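Local atomic coordinates of packaging enzyme P4 (Pseudomonas phage phi6, PDB entry 4BLO), a protein that probably hydrolyses nucleoside triphosphates as a six-subunit, RecA-like motor that packages the RNA of the virus, and binds ADP. Residues Q246-T251 / R264-T269; G120-M125 / S226-V231; I97-G102 / L213-N218; H110-E115 / L140-L145; L192-K197 / N232-A237. One frame throughout, in Å; residues are numbered along the deposited sequence.

Contact 1: Q246-T251 / R264-T269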
# COMPACT_ATOMS: atom_id res chain seq x y z
N GLN L 246 14.78 -21.04 5.56
CA GLN L 246 14.87 -20.27 4.34
C GLN L 246 16.23 -19.60 4.21
O GLN L 246 16.76 -19.53 3.11
CB GLN L 246 13.74 -19.23 4.29
CG GLN L 246 12.30 -19.80 4.29
CD GLN L 246 11.96 -20.68 3.12
OE1 GLN L 246 12.34 -20.39 1.98
NE2 GLN L 246 11.22 -21.76 3.36
N VAL L 247 16.81 -19.13 5.34
CA VAL L 247 18.11 -18.45 5.39
C VAL L 247 19.22 -19.48 5.11
O VAL L 247 20.19 -19.16 4.41
CB VAL L 247 18.32 -17.69 6.72
CG1 VAL L 247 19.77 -17.25 6.89
CG2 VAL L 247 17.39 -16.47 6.80
N MET L 248 19.05 -20.70 5.62
CA MET L 248 19.99 -21.80 5.40
C MET L 248 20.22 -22.04 3.89
O MET L 248 21.34 -22.33 3.48
CB MET L 248 19.42 -23.06 6.04
CG MET L 248 20.05 -23.47 7.34
SD MET L 248 18.97 -24.78 7.96
CE MET L 248 20.08 -25.70 8.98
N ALA L 249 19.16 -21.91 3.07
CA ALA L 249 19.16 -22.07 1.61
C ALA L 249 19.72 -20.83 0.87
O ALA L 249 19.88 -20.86 -0.35
CB ALA L 249 17.73 -22.35 1.14
N SER L 250 20.04 -19.75 1.63
CA SER L 250 20.53 -18.49 1.09
C SER L 250 21.95 -18.12 1.58
O SER L 250 22.49 -17.10 1.12
CB SER L 250 19.56 -17.37 1.47
OG SER L 250 18.26 -17.65 0.99
N THR L 251 22.57 -18.90 2.49
CA THR L 251 23.92 -18.59 2.98
C THR L 251 24.83 -19.84 3.00
O THR L 251 24.32 -20.97 3.00
CB THR L 251 23.86 -17.96 4.40
OG1 THR L 251 23.41 -18.94 5.34
CG2 THR L 251 23.04 -16.66 4.47
N ARG L 264 20.64 -24.50 16.31
CA ARG L 264 20.86 -25.13 15.00
C ARG L 264 22.02 -24.50 14.21
O ARG L 264 22.25 -23.30 14.31
CB ARG L 264 19.59 -25.07 14.14
CG ARG L 264 18.60 -26.18 14.44
CD ARG L 264 17.26 -25.94 13.77
NE ARG L 264 17.24 -26.50 12.42
CZ ARG L 264 16.18 -26.49 11.63
NH1 ARG L 264 15.04 -25.95 12.03
NH2 ARG L 264 16.25 -27.02 10.41
N THR L 265 22.75 -25.33 13.41
CA THR L 265 23.82 -24.87 12.52
C THR L 265 23.78 -25.56 11.17
O THR L 265 23.26 -26.67 11.02
CB THR L 265 25.22 -25.01 13.10
OG1 THR L 265 25.52 -26.37 13.44
CG2 THR L 265 25.50 -24.02 14.21
N MET L 266 24.36 -24.89 10.19
CA MET L 266 24.52 -25.34 8.82
C MET L 266 25.77 -24.69 8.27
O MET L 266 25.89 -23.46 8.32
CB MET L 266 23.29 -24.97 7.98
CG MET L 266 23.28 -25.50 6.56
SD MET L 266 24.48 -24.78 5.43
CE MET L 266 24.00 -23.06 5.48
N PHE L 267 26.68 -25.51 7.72
CA PHE L 267 27.92 -25.05 7.11
C PHE L 267 28.24 -25.88 5.89
O PHE L 267 28.22 -27.11 5.94
CB PHE L 267 29.10 -25.06 8.11
CG PHE L 267 28.88 -24.23 9.36
CD1 PHE L 267 28.87 -22.84 9.30
CD2 PHE L 267 28.69 -24.84 10.60
CE1 PHE L 267 28.68 -22.07 10.47
CE2 PHE L 267 28.50 -24.07 11.76
CZ PHE L 267 28.50 -22.69 11.68
N ARG L 268 28.51 -25.17 4.78
CA ARG L 268 28.90 -25.73 3.48
C ARG L 268 30.42 -25.80 3.46
O ARG L 268 31.08 -24.79 3.20
CB ARG L 268 28.35 -24.87 2.33
CG ARG L 268 26.84 -24.75 2.31
CD ARG L 268 26.33 -23.85 1.22
NE ARG L 268 24.97 -23.42 1.51
CZ ARG L 268 23.86 -24.01 1.06
NH1 ARG L 268 23.95 -25.05 0.24
NH2 ARG L 268 22.67 -23.54 1.39
N THR L 269 30.97 -26.97 3.82
CA THR L 269 32.40 -27.20 3.94
C THR L 269 32.99 -27.95 2.75
O THR L 269 32.25 -28.35 1.85
CB THR L 269 32.70 -28.01 5.22
OG1 THR L 269 32.21 -29.35 5.07
CG2 THR L 269 32.15 -27.36 6.48
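Met248 and Met266 are the closest pair of CA atoms, 6.7 Å apart: segment 246-251 leaves helix 240-248 through a turn, while 264-269 runs past it as extended strand. From that strand Arg268 reaches across, and its guanidinium takes two carbonyls of the turn. NE gives a nearly straight bond to Thr251 O (2.9 Å, 169° at the hydrogen), with the oxygen in the guanidinium plane. NH2 goes to Met248 O at 2.8 Å, lying in the carbonyl plane on a lone pair, though this bond is more bent (131°); its further link to Thr251 O is weak. The two grips fix the rotation of the group. Beside it, the two methionines run antiparallel past one another, Met248 CE lying 3.4 Å from Met266 CB. Met266 bends at chi2 and chi3, which carries its CE in toward Met248 O and Thr251 O. Met248 CE also comes obliquely to the guanidinium of Arg264, a residue that pairs with Glu241 and touches ADP. Phe275 on strand 272-275 packs against both methionines and Ala254 on strand 253-258 against Met248, and Tyr210 and Phe209 of helix 208-222 lie against Val247.

Contact 2: G120-M125 / S226-V231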
# COMPACT_ATOMS: atom_id res chain seq x y z
N GLY L 120 32.17 -17.03 1.85
CA GLY L 120 30.81 -16.53 1.73
C GLY L 120 30.33 -15.86 2.99
O GLY L 120 31.14 -15.30 3.74
N VAL L 121 29.03 -15.93 3.26
CA VAL L 121 28.49 -15.33 4.47
C VAL L 121 27.81 -16.40 5.35
O VAL L 121 27.28 -17.40 4.86
CB VAL L 121 27.59 -14.09 4.21
CG1 VAL L 121 26.13 -14.46 3.95
CG2 VAL L 121 27.69 -13.10 5.36
N THR L 122 27.95 -16.20 6.66
CA THR L 122 27.36 -17.01 7.71
C THR L 122 26.37 -16.09 8.41
O THR L 122 26.68 -14.91 8.60
CB THR L 122 28.45 -17.61 8.59
OG1 THR L 122 29.32 -18.40 7.76
CG2 THR L 122 27.89 -18.44 9.74
N ALA L 123 25.14 -16.59 8.71
CA ALA L 123 24.11 -15.76 9.32
C ALA L 123 23.78 -16.25 10.71
O ALA L 123 23.28 -17.35 10.89
CB ALA L 123 22.85 -15.72 8.45
N LEU L 124 24.08 -15.40 11.69
CA LEU L 124 23.84 -15.71 13.09
C LEU L 124 22.47 -15.16 13.47
O LEU L 124 22.32 -13.96 13.72
CB LEU L 124 24.99 -15.15 13.96
CG LEU L 124 24.97 -15.26 15.47
CD1 LEU L 124 25.09 -16.68 15.92
CD2 LEU L 124 26.08 -14.43 16.04
N MET L 125 21.47 -16.07 13.47
CA MET L 125 20.05 -15.86 13.76
C MET L 125 19.69 -16.04 15.24
O MET L 125 20.43 -16.67 15.99
CB MET L 125 19.21 -16.86 12.93
CG MET L 125 18.98 -16.43 11.50
SD MET L 125 17.21 -16.44 11.18
CE MET L 125 17.08 -15.06 10.11
N SER L 226 35.35 -14.70 4.57
CA SER L 226 34.59 -15.49 5.52
C SER L 226 34.02 -14.51 6.56
O SER L 226 34.73 -14.09 7.48
CB SER L 226 35.45 -16.58 6.15
OG SER L 226 34.63 -17.45 6.92
N VAL L 227 32.76 -14.10 6.35
CA VAL L 227 32.07 -13.13 7.19
C VAL L 227 30.89 -13.79 7.93
O VAL L 227 30.18 -14.62 7.38
CB VAL L 227 31.61 -11.91 6.33
CG1 VAL L 227 30.84 -10.86 7.16
CG2 VAL L 227 32.78 -11.26 5.60
N VAL L 228 30.69 -13.39 9.20
CA VAL L 228 29.57 -13.78 10.06
C VAL L 228 28.73 -12.52 10.31
O VAL L 228 29.23 -11.56 10.90
CB VAL L 228 30.03 -14.44 11.40
CG1 VAL L 228 28.87 -14.53 12.42
CG2 VAL L 228 30.64 -15.82 11.15
N MET L 229 27.49 -12.51 9.85
CA MET L 229 26.57 -11.38 10.06
C MET L 229 25.47 -11.77 11.02
O MET L 229 24.84 -12.81 10.80
CB MET L 229 25.95 -10.88 8.74
CG MET L 229 26.97 -10.36 7.76
SD MET L 229 26.22 -9.30 6.50
CE MET L 229 25.11 -10.42 5.73
N VAL L 230 25.23 -10.97 12.09
CA VAL L 230 24.14 -11.31 13.01
C VAL L 230 22.88 -10.69 12.43
O VAL L 230 22.85 -9.49 12.13
CB VAL L 230 24.35 -11.04 14.53
CG1 VAL L 230 25.76 -10.60 14.86
CG2 VAL L 230 23.29 -10.12 15.14
N VAL L 231 21.88 -11.55 12.18
CA VAL L 231 20.64 -11.17 11.52
C VAL L 231 19.46 -11.35 12.52
O VAL L 231 19.12 -12.47 12.94
CB VAL L 231 20.44 -11.90 10.13
CG1 VAL L 231 21.62 -11.62 9.21
CG2 VAL L 231 20.28 -13.40 10.27
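Val121 and Met229 meet in the parallel part of the mixed central sheet that forms the core of this P-loop, RecA-like ATPase. Strands 120-126 and 226-231 are direct neighbours there, running the same way with their short axes 30° apart. Five backbone bonds, alternating from one strand to the other, join them; Thr122 is gripped at both ends, its N on Val227 O and its O taken by Met229 N (2.8 Å). Residues pair in register from Gly120 with Ser226 to Leu124 with Val230.

The side chain of Met229 can be followed outward. Its CB passes 4.1 Å from Thr122 O. CG then meets Val121 CG2 at 3.7 Å. SD stands slightly farther from Val121 CG2, at 4.2 Å. The turn about CG-SD (chi3 -61°) brings CE back to the same methyl, again at 3.7 Å. The two side chains are roughly perpendicular, and the methionine wraps the valine methyl from CG to CE. Ile216 of helix 208-222 also touches CE.

On the other face Leu124 and Val230 run alongside each other off the sheet, CD2 of the leucine 4.0 Å from CG1 of the valine. Leu136 of helix 132-140 packs on both, while Thr122 and Val228 cross obliquely nearer the start of the strands. Strand 120-126 then leads into the phosphate-binding loop, whose Gly129 to Ser133 line the ADP pocket. At that end, Val231 CG2 is touched twice by one side chain, by Met125 CG at 3.5 Å and by Met125 CE at 3.6 Å.

Contact 3: I97-G102 / L213-N218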
# COMPACT_ATOMS: atom_id res chain seq x y z
N ILE L 97 16.79 -7.40 -13.55
CA ILE L 97 17.08 -8.09 -12.30
C ILE L 97 18.56 -8.45 -12.27
O ILE L 97 19.08 -8.95 -13.26
CB ILE L 97 16.17 -9.34 -12.11
CG1 ILE L 97 14.69 -8.92 -11.95
CG2 ILE L 97 16.60 -10.22 -10.93
CD1 ILE L 97 13.84 -9.64 -12.80
N TYR L 98 19.23 -8.19 -11.13
CA TYR L 98 20.64 -8.51 -10.98
C TYR L 98 20.89 -9.35 -9.73
O TYR L 98 20.41 -9.02 -8.64
CB TYR L 98 21.52 -7.25 -10.95
CG TYR L 98 23.00 -7.54 -10.85
CD1 TYR L 98 23.61 -7.80 -9.63
CD2 TYR L 98 23.81 -7.56 -11.99
CE1 TYR L 98 24.97 -8.12 -9.53
CE2 TYR L 98 25.17 -7.83 -11.91
CZ TYR L 98 25.75 -8.12 -10.68
OH TYR L 98 27.09 -8.40 -10.58
N SER L 99 21.69 -10.41 -9.90
CA SER L 99 22.18 -11.25 -8.82
C SER L 99 23.67 -11.39 -9.01
O SER L 99 24.13 -11.50 -10.16
CB SER L 99 21.49 -12.60 -8.79
OG SER L 99 20.25 -12.41 -8.13
N VAL L 100 24.44 -11.32 -7.93
CA VAL L 100 25.87 -11.39 -8.12
C VAL L 100 26.21 -12.84 -8.59
O VAL L 100 25.65 -13.82 -8.07
CB VAL L 100 26.73 -10.85 -6.93
CG1 VAL L 100 26.04 -9.68 -6.23
CG2 VAL L 100 27.10 -11.93 -5.93
N PRO L 101 27.01 -12.95 -9.69
CA PRO L 101 27.32 -14.28 -10.25
C PRO L 101 28.13 -15.17 -9.32
O PRO L 101 28.89 -14.68 -8.49
CB PRO L 101 28.12 -13.95 -11.51
CG PRO L 101 27.85 -12.51 -11.80
CD PRO L 101 27.68 -11.88 -10.46
N GLY L 102 27.95 -16.47 -9.48
CA GLY L 102 28.67 -17.50 -8.73
C GLY L 102 30.07 -17.71 -9.25
O GLY L 102 30.44 -17.17 -10.30
N LEU L 213 20.87 -11.78 1.03
CA LEU L 213 21.80 -12.66 1.76
C LEU L 213 22.65 -13.49 0.79
O LEU L 213 23.86 -13.61 1.01
CB LEU L 213 21.04 -13.59 2.72
CG LEU L 213 20.57 -13.03 4.06
CD1 LEU L 213 19.66 -14.02 4.76
CD2 LEU L 213 21.73 -12.72 4.98
N THR L 214 22.01 -14.04 -0.29
CA THR L 214 22.67 -14.83 -1.34
C THR L 214 23.67 -13.96 -2.13
O THR L 214 24.80 -14.40 -2.38
CB THR L 214 21.64 -15.49 -2.26
OG1 THR L 214 20.77 -16.30 -1.48
CG2 THR L 214 22.28 -16.34 -3.32
N ASP L 215 23.24 -12.73 -2.52
CA ASP L 215 24.05 -11.76 -3.24
C ASP L 215 25.25 -11.33 -2.38
O ASP L 215 26.36 -11.21 -2.90
CB ASP L 215 23.21 -10.54 -3.65
CG ASP L 215 22.28 -10.75 -4.83
OD1 ASP L 215 22.31 -11.86 -5.42
OD2 ASP L 215 21.56 -9.79 -5.20
N ILE L 216 25.03 -11.13 -1.07
CA ILE L 216 26.10 -10.77 -0.13
C ILE L 216 27.06 -11.99 0.02
O ILE L 216 28.27 -11.81 -0.07
CB ILE L 216 25.53 -10.27 1.22
CG1 ILE L 216 24.96 -8.85 1.09
CG2 ILE L 216 26.57 -10.33 2.32
CD1 ILE L 216 23.96 -8.44 2.15
N SER L 217 26.50 -13.21 0.17
CA SER L 217 27.28 -14.44 0.31
C SER L 217 28.19 -14.66 -0.90
O SER L 217 29.38 -14.89 -0.72
CB SER L 217 26.37 -15.64 0.52
OG SER L 217 27.11 -16.80 0.87
N ASN L 218 27.64 -14.52 -2.12
CA ASN L 218 28.39 -14.72 -3.37
C ASN L 218 29.46 -13.63 -3.56
O ASN L 218 30.55 -13.92 -4.06
CB ASN L 218 27.46 -14.81 -4.57
CG ASN L 218 26.54 -16.02 -4.58
OD1 ASN L 218 25.46 -15.99 -5.19
ND2 ASN L 218 26.94 -17.11 -3.94
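Val100 and Asp215 carry most of this contact, with Asn218 one helical turn further on. The extended stretch 97-102 has no regular structure and runs alongside helix 208-222, coming nearest where the CA atoms of Val100 and Asp215 are 5.2 Å apart.

Val100 points its side chain at the helix and spreads its two methyls over it. CG2 reaches both Asp215 O and Asn218 CB, each at 3.2 Å, and therefore sits between residues three apart on the helix. CG1 lies 3.9 Å from Asp215 CB and also comes near Asp215 O, so both methyls border the same carbonyl oxygen. The part of Asn218 that touches the valine is its CB.

Asp215 answers with its carboxylate. Its CG stands beside its own backbone N (chi1 -76°), which brings the carboxylate to the loop backbone, with OD1 nearest. There OD1 meets Val100 N at 3.3 Å and Ser99 OG at 3.4 Å; both bonds are weak, and they come from consecutive residues. The CB of Ser99 lies close to the same oxygen, so the serine meets OD1 with both its carbon and its hydroxyl.

OD2 forms a salt bridge with Arg195 of a neighbouring subunit, which would be expected to keep the buried carboxylate charged, and Pro191 of that subunit packs against Ser99. The loop rests on a helix that is itself bonded to the central sheet, through Ser217 OG to Val121 N of strand 120-126, and to the turn after helix 240-248, through Thr214 OG1 to Ser250 O.

Contact 4: H110-E115 / L140-L145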
# COMPACT_ATOMS: atom_id res chain seq x y z
N HIS L 110 38.17 -21.95 4.62
CA HIS L 110 38.54 -21.25 5.85
C HIS L 110 38.39 -22.18 7.08
O HIS L 110 37.71 -23.22 7.00
CB HIS L 110 37.67 -19.98 6.04
CG HIS L 110 37.83 -18.95 4.97
ND1 HIS L 110 38.60 -17.82 5.17
CD2 HIS L 110 37.28 -18.88 3.73
CE1 HIS L 110 38.52 -17.12 4.05
NE2 HIS L 110 37.74 -17.72 3.15
N ARG L 111 39.00 -21.81 8.21
CA ARG L 111 38.88 -22.58 9.45
C ARG L 111 37.79 -21.97 10.37
O ARG L 111 37.37 -22.61 11.34
CB ARG L 111 40.23 -22.63 10.18
CG ARG L 111 41.17 -23.70 9.67
CD ARG L 111 42.49 -23.70 10.40
NE ARG L 111 43.45 -22.78 9.80
CZ ARG L 111 44.74 -22.70 10.12
NH1 ARG L 111 45.25 -23.48 11.07
NH2 ARG L 111 45.53 -21.83 9.50
N TRP L 112 37.34 -20.74 10.04
CA TRP L 112 36.36 -19.96 10.78
C TRP L 112 35.22 -19.52 9.86
O TRP L 112 35.52 -19.13 8.73
CB TRP L 112 37.07 -18.73 11.39
CG TRP L 112 36.23 -17.87 12.29
CD1 TRP L 112 36.13 -17.96 13.65
CD2 TRP L 112 35.44 -16.72 11.91
NE1 TRP L 112 35.32 -16.96 14.14
CE2 TRP L 112 34.87 -16.19 13.09
CE3 TRP L 112 35.15 -16.10 10.69
CZ2 TRP L 112 34.05 -15.06 13.09
CZ3 TRP L 112 34.35 -14.97 10.69
CH2 TRP L 112 33.81 -14.46 11.87
N PRO L 113 33.93 -19.52 10.29
CA PRO L 113 33.39 -19.90 11.62
C PRO L 113 33.35 -21.42 11.86
O PRO L 113 33.13 -21.84 13.00
CB PRO L 113 31.98 -19.32 11.59
CG PRO L 113 31.59 -19.33 10.13
CD PRO L 113 32.87 -19.07 9.37
N SER L 114 33.59 -22.23 10.82
CA SER L 114 33.62 -23.69 10.93
C SER L 114 34.75 -24.27 10.07
O SER L 114 35.16 -23.64 9.10
CB SER L 114 32.28 -24.30 10.54
OG SER L 114 32.33 -25.72 10.68
N GLU L 115 35.27 -25.46 10.45
CA GLU L 115 36.39 -26.10 9.76
C GLU L 115 36.05 -26.49 8.33
O GLU L 115 35.05 -27.18 8.08
CB GLU L 115 36.89 -27.34 10.52
CG GLU L 115 38.10 -27.07 11.41
CD GLU L 115 39.44 -26.80 10.76
OE1 GLU L 115 39.56 -26.95 9.52
OE2 GLU L 115 40.39 -26.47 11.50
N LEU L 140 32.51 -17.56 18.99
CA LEU L 140 33.14 -17.35 17.68
C LEU L 140 34.48 -16.62 17.70
O LEU L 140 35.35 -17.02 16.93
CB LEU L 140 32.18 -16.69 16.70
CG LEU L 140 30.91 -17.48 16.33
CD1 LEU L 140 29.89 -16.56 15.67
CD2 LEU L 140 31.22 -18.68 15.47
N ARG L 141 34.73 -15.63 18.59
CA ARG L 141 36.01 -14.86 18.71
C ARG L 141 36.47 -14.26 17.34
O ARG L 141 37.50 -14.71 16.83
CB ARG L 141 37.13 -15.84 19.22
CG ARG L 141 36.78 -16.72 20.43
CD ARG L 141 36.97 -16.06 21.78
NE ARG L 141 38.37 -15.86 22.18
CZ ARG L 141 39.10 -14.79 21.89
NH1 ARG L 141 38.61 -13.82 21.12
NH2 ARG L 141 40.34 -14.68 22.35
N PRO L 142 35.75 -13.29 16.73
CA PRO L 142 36.20 -12.74 15.43
C PRO L 142 37.43 -11.83 15.51
O PRO L 142 37.66 -11.23 16.55
CB PRO L 142 35.01 -11.94 14.95
CG PRO L 142 34.04 -11.99 16.08
CD PRO L 142 34.52 -12.65 17.23
N ASP L 143 38.20 -11.74 14.41
CA ASP L 143 39.39 -10.90 14.34
C ASP L 143 39.00 -9.41 14.30
O ASP L 143 39.60 -8.60 14.99
CB ASP L 143 40.30 -11.24 13.14
CG ASP L 143 40.74 -12.69 13.03
OD1 ASP L 143 40.73 -13.40 14.06
OD2 ASP L 143 41.12 -13.11 11.92
N VAL L 144 37.99 -9.08 13.49
CA VAL L 144 37.46 -7.72 13.33
C VAL L 144 35.95 -7.76 13.65
O VAL L 144 35.22 -8.55 13.07
CB VAL L 144 37.76 -7.17 11.90
CG1 VAL L 144 37.14 -5.79 11.69
CG2 VAL L 144 39.27 -7.12 11.63
N LEU L 145 35.51 -6.92 14.58
CA LEU L 145 34.10 -6.83 14.97
C LEU L 145 33.50 -5.51 14.51
O LEU L 145 33.78 -4.46 15.10
CB LEU L 145 33.92 -7.03 16.50
CG LEU L 145 32.52 -6.75 17.11
CD1 LEU L 145 31.50 -7.81 16.71
CD2 LEU L 145 32.61 -6.63 18.61
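Trp112, in the loop between strands 109-110 and 117-118, reaches to the C-terminal end of helix 132-140, the helix that follows the phosphate-binding loop of this P-loop ATPase. Its indole NE1 donates to Leu140 O at 2.8 Å, with 154° at the hydrogen. The oxygen lies in the plane of the ring, at its edge, whereas the N-H comes from above the carbonyl plane, 46° out of it. Further along the ring, CZ2 packs at 3.8 Å on Pro142 CB. Pro113 adds a second apolar touch, its CB 4.0 Å from Leu140 CD2.

What places these groups lies one step back. CG of Trp112 is anti to the backbone N (chi1 -175°), which swings the indole out toward the helix end. The peptide bond between Trp112 and Pro113 is cis; the proline ring that follows it is the one that meets Leu140 with its CB. On the other segment, Arg141 is the first residue to leave helical conformation, with positive phi; the chain then turns through Pro142 toward strand 144-147.

Farther out, Val228 of strand 226-231 touches both Trp112 and Pro113, and Phe267 of strand 261-269 touches Pro113. The hairpin loop is thereby packed on the central sheet as well as on the helix. The backbone of the tryptophan is held too: Ser226 OG gives its hydrogen bond to Trp112 O.

Contact 5: L192-K197 / N232-A237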
# COMPACT_ATOMS: atom_id res chain seq x y z
N LEU L 192 19.97 -2.20 8.10
CA LEU L 192 19.57 -2.62 6.77
C LEU L 192 18.21 -3.33 6.82
O LEU L 192 17.31 -2.97 6.06
CB LEU L 192 20.65 -3.58 6.21
CG LEU L 192 20.85 -3.74 4.69
CD1 LEU L 192 21.74 -4.93 4.40
CD2 LEU L 192 19.55 -3.93 3.95
N LEU L 193 18.06 -4.33 7.71
CA LEU L 193 16.86 -5.16 7.85
C LEU L 193 15.60 -4.37 8.23
O LEU L 193 14.50 -4.67 7.73
CB LEU L 193 17.12 -6.23 8.92
CG LEU L 193 17.33 -7.66 8.42
CD1 LEU L 193 18.62 -7.79 7.59
CD2 LEU L 193 17.39 -8.65 9.59
N PHE L 194 15.75 -3.38 9.10
CA PHE L 194 14.63 -2.60 9.58
C PHE L 194 14.19 -1.52 8.56
O PHE L 194 13.09 -0.98 8.67
CB PHE L 194 14.96 -2.00 10.96
CG PHE L 194 14.94 -3.00 12.11
CD1 PHE L 194 14.79 -4.37 11.86
CD2 PHE L 194 15.07 -2.58 13.43
CE1 PHE L 194 14.77 -5.29 12.91
CE2 PHE L 194 15.05 -3.50 14.48
CZ PHE L 194 14.90 -4.85 14.21
N ARG L 195 15.02 -1.26 7.53
CA ARG L 195 14.71 -0.28 6.50
C ARG L 195 14.40 -0.96 5.15
O ARG L 195 14.35 -0.29 4.11
CB ARG L 195 15.84 0.76 6.38
CG ARG L 195 15.71 1.84 7.42
CD ARG L 195 16.99 2.56 7.71
NE ARG L 195 16.82 3.48 8.84
CZ ARG L 195 17.40 3.32 10.02
NH1 ARG L 195 18.23 2.31 10.23
NH2 ARG L 195 17.18 4.19 10.99
N LEU L 196 14.08 -2.27 5.19
CA LEU L 196 13.71 -3.00 3.99
C LEU L 196 12.26 -2.69 3.66
O LEU L 196 11.34 -3.20 4.32
CB LEU L 196 13.94 -4.51 4.12
CG LEU L 196 15.39 -5.02 4.07
CD1 LEU L 196 15.47 -6.47 4.47
CD2 LEU L 196 16.02 -4.82 2.70
N LYS L 197 12.06 -1.81 2.64
CA LYS L 197 10.73 -1.40 2.22
C LYS L 197 10.24 -2.38 1.18
O LYS L 197 11.01 -2.82 0.34
CB LYS L 197 10.65 0.05 1.70
CG LYS L 197 11.98 0.78 1.50
CD LYS L 197 12.08 2.03 2.40
CE LYS L 197 13.17 3.01 2.03
NZ LYS L 197 14.26 3.17 3.07
N ASN L 232 18.91 -10.21 12.97
CA ASN L 232 17.80 -10.18 13.93
C ASN L 232 16.51 -9.81 13.17
O ASN L 232 16.33 -8.65 12.78
CB ASN L 232 18.08 -9.23 15.11
CG ASN L 232 17.19 -9.43 16.34
OD1 ASN L 232 15.95 -9.62 16.26
ND2 ASN L 232 17.79 -9.34 17.52
N PRO L 233 15.61 -10.79 12.95
CA PRO L 233 14.39 -10.48 12.17
C PRO L 233 13.18 -10.09 13.03
O PRO L 233 12.97 -10.66 14.10
CB PRO L 233 14.13 -11.79 11.42
CG PRO L 233 14.81 -12.88 12.27
CD PRO L 233 15.69 -12.22 13.30
N MET L 234 12.38 -9.11 12.55
CA MET L 234 11.14 -8.75 13.24
C MET L 234 10.12 -9.80 12.80
O MET L 234 9.41 -9.62 11.80
CB MET L 234 10.70 -7.31 12.93
CG MET L 234 11.31 -6.26 13.82
SD MET L 234 11.11 -6.55 15.61
CE MET L 234 12.81 -7.09 15.99
N VAL L 235 10.18 -10.95 13.44
CA VAL L 235 9.35 -12.08 13.08
C VAL L 235 8.81 -12.71 14.36
O VAL L 235 9.51 -12.77 15.37
CB VAL L 235 10.11 -13.09 12.17
CG1 VAL L 235 11.27 -13.77 12.88
CG2 VAL L 235 9.16 -14.12 11.58
N ASP L 236 7.53 -13.16 14.29
CA ASP L 236 6.81 -13.82 15.37
C ASP L 236 7.58 -15.03 15.90
O ASP L 236 8.27 -15.70 15.13
CB ASP L 236 5.42 -14.28 14.88
CG ASP L 236 4.46 -13.16 14.54
OD1 ASP L 236 4.69 -12.02 14.99
OD2 ASP L 236 3.46 -13.44 13.83
N ALA L 237 7.42 -15.32 17.20
CA ALA L 237 8.06 -16.43 17.90
C ALA L 237 7.95 -17.78 17.17
O ALA L 237 8.89 -18.58 17.25
CB ALA L 237 7.47 -16.56 19.30
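Met234 sits at the centre of an inverse gamma turn and brings its sulfur obliquely near the ring of Phe194, with CG and CE making the close contacts; no hydrogen bond joins the two segments. SD is 5.2 Å from the ring centroid and 45° off the ring normal, a Met-aromatic contact. The methionine is bent at chi2 and chi3, so that carbons before and after the sulfur both touch the ring: CG lies 3.7 Å from Phe194 CE1, and CE comes to 3.5 Å from Phe194 CZ.

A backbone oxygen supplies the second half of the contact. Asn232 O is met by Leu193 CD2 at 3.4 Å and, more distantly, by Phe194 CE1 at 3.7 Å. Consecutive residues thus approach the same carbonyl, one with a methyl and the other with ring carbon CE1.

Turns on each side present these groups. Leu193 to Leu196 form a type I beta turn as the chain leaves helix 190-193, and Phe194 is its second residue. On segment 232-237, the gamma turn is closed by a weak bond from Val235 N to Pro233 O. Subunit packing bears on both partners of the Met-aromatic pair: Ser211 of a neighbouring subunit lies against Phe194, and Gln246 of the same neighbour against Met234.

Within the chain, segment 232-237 links strand 226-231 to helix 240-248, where Ile240 packs on Pro233 and Val235. Leu193 leans on Phe209 of helix 208-222, so the contact joins packing on helix 208-222 to packing on helix 240-248, near the ADP site approached by the side chain of Asn232.

How the contacts relate
Contact 2 is the core of the set: two parallel strands joined by backbone bonds, all twelve residues buried. Contacts 1 and 4 reach the same sheet and touch contact 2, but each depends on side-chain N-H groups meeting carbonyls near a helix end, an arginine in contact 1 and a tryptophan in the partly exposed contact 4. Contacts 1, 3 and 5 all touch other subunits, contacts 2 and 4 none. Contact 3 has a carboxylate shared with another chain; contact 5 has no hydrogen bond across its segments. Helix 208-222, part of contact 3, also touches contacts 1 and 2. Contacts 3 and 4 lie on opposite sides of the chain's centre.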